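Local coordinates for LPP20 lipofamily protein (Helicobacter pylori R046Wa, PDB 4KZS) that is a secreted protein of unknown function, possibly connected with the outer membrane and the Tol-Pal system of this human pathogen, at residues I170-Q173 / N174-P178. Sequence-based numbering, arbitrary orientation.
Sequences IYYQ and NAFKP
Phe-176 closes a three-ring aromatic cluster with Tyr-171 and Tyr-172 where helix 165-172 ends and the chain turns toward strand 179-182, meeting the first ring obliquely and the second edge-to-face. Tyr-172 directs its edge at the Phe-176 face in an offset pair, centroids 5.5 Å apart and planes at 79°. Two bumps fit against the tyrosines: Phe-176 CB meets the Tyr-172 edge, 3.5 Å from Tyr-172 CD2, and the Ala-175 methyl lies obliquely against the Tyr-171 ring, its CB 3.4 Å from Tyr-171 CD2. CG anti to the backbone N (chi1 174°) carries the Tyr-171 ring to both residues, with Phe-176 N over one face and Tyr-171 OH at the Phe-176 ring edge, 3.5 Å from Phe-176 CD1. Ala-175 and Tyr-171 also both touch Met-140 of helix 135-157. Tyr-171 O accepts from Ala-175 N and Phe-176 N, each at 2.7 Å, the donors arriving from opposite faces of the carbonyl plane. Asn-174 folds its amide back past Gln-173 CG, and ND2 bonds a lone pair of Ile-170 O at 3.0 Å. Main-chain and amide N-H groups of the turn thus take up two carbonyls at the helix's C-terminal end, while a methyl and aromatic rings pack beside them.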
ATOM      1  N   ILE A 170      -2.039  -1.133 -16.426  1.00 60.35           N
ATOM      2  CA  ILE A 170      -0.653  -0.667 -16.262  1.00 56.09           C
ATOM      3  C   ILE A 170       0.079  -1.322 -15.092  1.00 53.55           C
ATOM      4  O   ILE A 170       1.299  -1.429 -15.101  1.00 57.79           O
ATOM      5  CB  ILE A 170      -0.662   0.840 -16.066  1.00 57.34           C
ATOM      6  CG1 ILE A 170      -1.173   1.504 -17.336  1.00 59.34           C
ATOM      7  CG2 ILE A 170       0.709   1.352 -15.657  1.00 61.29           C
ATOM      8  CD1 ILE A 170      -1.676   2.907 -17.079  1.00 80.11           C
ATOM      9  N   TYR A 171      -0.678  -1.734 -14.077  1.00 56.80           N
ATOM     10  CA  TYR A 171      -0.135  -2.352 -12.850  1.00 54.05           C
ATOM     11  C   TYR A 171       0.201  -3.831 -13.076  1.00 55.61           C
ATOM     12  O   TYR A 171       1.308  -4.267 -12.802  1.00 62.46           O
ATOM     13  CB  TYR A 171      -1.148  -2.225 -11.696  1.00 44.83           C
ATOM     14  CG  TYR A 171      -0.759  -2.944 -10.422  1.00 40.60           C
ATOM     15  CD1 TYR A 171      -1.546  -3.956  -9.889  1.00 40.28           C
ATOM     16  CD2 TYR A 171       0.388  -2.604  -9.750  1.00 44.63           C
ATOM     17  CE1 TYR A 171      -1.197  -4.599  -8.701  1.00 37.93           C
ATOM     18  CE2 TYR A 171       0.739  -3.208  -8.562  1.00 43.68           C
ATOM     19  CZ  TYR A 171      -0.055  -4.225  -8.042  1.00 40.81           C
ATOM     20  OH  TYR A 171       0.327  -4.842  -6.850  1.00 39.24           O
ATOM     21  N   TYR A 172      -0.760  -4.597 -13.581  1.00 55.98           N
ATOM     22  CA  TYR A 172      -0.517  -5.998 -13.894  1.00 53.57           C
ATOM     23  C   TYR A 172       0.508  -6.184 -14.985  1.00 50.97           C
ATOM     24  O   TYR A 172       1.272  -7.157 -14.939  1.00 58.24           O
ATOM     25  CB  TYR A 172      -1.805  -6.778 -14.148  1.00 52.44           C
ATOM     26  CG  TYR A 172      -2.535  -7.007 -12.859  1.00 49.83           C
ATOM     27  CD1 TYR A 172      -3.856  -6.668 -12.720  1.00 49.35           C
ATOM     28  CD2 TYR A 172      -1.870  -7.508 -11.737  1.00 51.98           C
ATOM     29  CE1 TYR A 172      -4.546  -6.855 -11.513  1.00 49.08           C
ATOM     30  CE2 TYR A 172      -2.534  -7.692 -10.519  1.00 50.42           C
ATOM     31  CZ  TYR A 172      -3.872  -7.357 -10.419  1.00 51.12           C
ATOM     32  OH  TYR A 172      -4.542  -7.499  -9.243  1.00 59.62           O
ATOM     33  N   GLN A 173       0.626  -5.220 -15.893  1.00 52.08           N
ATOM     34  CA  GLN A 173       1.600  -5.402 -16.950  1.00 61.87           C
ATOM     35  C   GLN A 173       2.980  -4.845 -16.727  1.00 58.15           C
ATOM     36  O   GLN A 173       3.842  -5.040 -17.554  1.00 70.60           O
ATOM     37  CB  GLN A 173       1.064  -5.021 -18.320  1.00 66.18           C
ATOM     38  CG  GLN A 173       0.825  -3.558 -18.513  1.00 81.26           C
ATOM     39  CD  GLN A 173       0.661  -3.228 -19.975  1.00 86.97           C
ATOM     40  OE1 GLN A 173       1.638  -2.992 -20.675  1.00 82.49           O
ATOM     41  NE2 GLN A 173      -0.574  -3.229 -20.448  1.00 88.61           N
ATOM     42  N   ASN A 174       3.217  -4.195 -15.608  1.00 58.72           N
ATOM     43  CA  ASN A 174       4.535  -3.615 -15.379  1.00 54.68           C
ATOM     44  C   ASN A 174       4.925  -3.750 -13.944  1.00 55.01           C
ATOM     45  O   ASN A 174       6.116  -3.781 -13.625  1.00 57.24           O
ATOM     46  CB  ASN A 174       4.554  -2.119 -15.728  1.00 60.51           C
ATOM     47  CG  ASN A 174       4.280  -1.857 -17.193  1.00 72.87           C
ATOM     48  OD1 ASN A 174       5.047  -2.283 -18.059  1.00 87.43           O
ATOM     49  ND2 ASN A 174       3.184  -1.164 -17.484  1.00 61.07           N
ATOM     50  N   ALA A 175       3.934  -3.794 -13.062  1.00 50.34           N
ATOM     51  CA  ALA A 175       4.229  -3.558 -11.658  1.00 50.98           C
ATOM     52  C   ALA A 175       3.947  -4.727 -10.752  1.00 52.86           C
ATOM     53  O   ALA A 175       4.665  -4.894  -9.790  1.00 57.43           O
ATOM     54  CB  ALA A 175       3.508  -2.318 -11.153  1.00 54.42           C
ATOM     55  N   PHE A 176       2.917  -5.529 -11.019  1.00 57.68           N
ATOM     56  CA  PHE A 176       2.689  -6.715 -10.178  1.00 60.74           C
ATOM     57  C   PHE A 176       3.825  -7.683 -10.420  1.00 62.89           C
ATOM     58  O   PHE A 176       3.987  -8.232 -11.497  1.00 74.76           O
ATOM     59  CB  PHE A 176       1.346  -7.363 -10.413  1.00 54.40           C
ATOM     60  CG  PHE A 176       1.011  -8.420  -9.409  1.00 52.29           C
ATOM     61  CD1 PHE A 176       0.744  -8.084  -8.097  1.00 47.23           C
ATOM     62  CD2 PHE A 176       0.923  -9.772  -9.788  1.00 53.95           C
ATOM     63  CE1 PHE A 176       0.420  -9.067  -7.154  1.00 52.11           C
ATOM     64  CE2 PHE A 176       0.595 -10.763  -8.861  1.00 55.42           C
ATOM     65  CZ  PHE A 176       0.348 -10.415  -7.528  1.00 54.12           C
ATOM     66  N   LYS A 177       4.626  -7.812  -9.379  1.00 71.41           N
ATOM     67  CA  LYS A 177       5.940  -8.457  -9.389  1.00 72.43           C
ATOM     68  C   LYS A 177       7.147  -7.491  -9.274  1.00 79.92           C
ATOM     69  O   LYS A 177       7.584  -7.146  -8.169  1.00 86.35           O
ATOM     70  CB  LYS A 177       6.033  -9.537 -10.447  1.00 59.60           C
ATOM     71  CG  LYS A 177       5.140 -10.686  -9.947  1.00 61.09           C
ATOM     72  CD  LYS A 177       5.319 -10.940  -8.434  1.00 45.33           C
ATOM     73  CE  LYS A 177       4.010 -11.310  -7.778  1.00 49.32           C
ATOM     74  NZ  LYS A 177       4.128 -11.753  -6.344  1.00 49.57           N
ATOM     75  N   PRO A 178       7.689  -7.042 -10.390  1.00 78.14           N
ATOM     76  CA  PRO A 178       7.366  -7.400 -11.731  1.00 76.83           C
ATOM     77  C   PRO A 178       8.594  -8.049 -12.364  1.00 76.65           C
ATOM     78  O   PRO A 178       9.348  -8.782 -11.691  1.00 61.51           O
ATOM     79  CB  PRO A 178       7.161  -6.037 -12.351  1.00 88.71           C
ATOM     80  CG  PRO A 178       8.226  -5.195 -11.680  1.00 80.61           C
ATOM     81  CD  PRO A 178       8.499  -5.809 -10.338  1.00 63.56           C
TER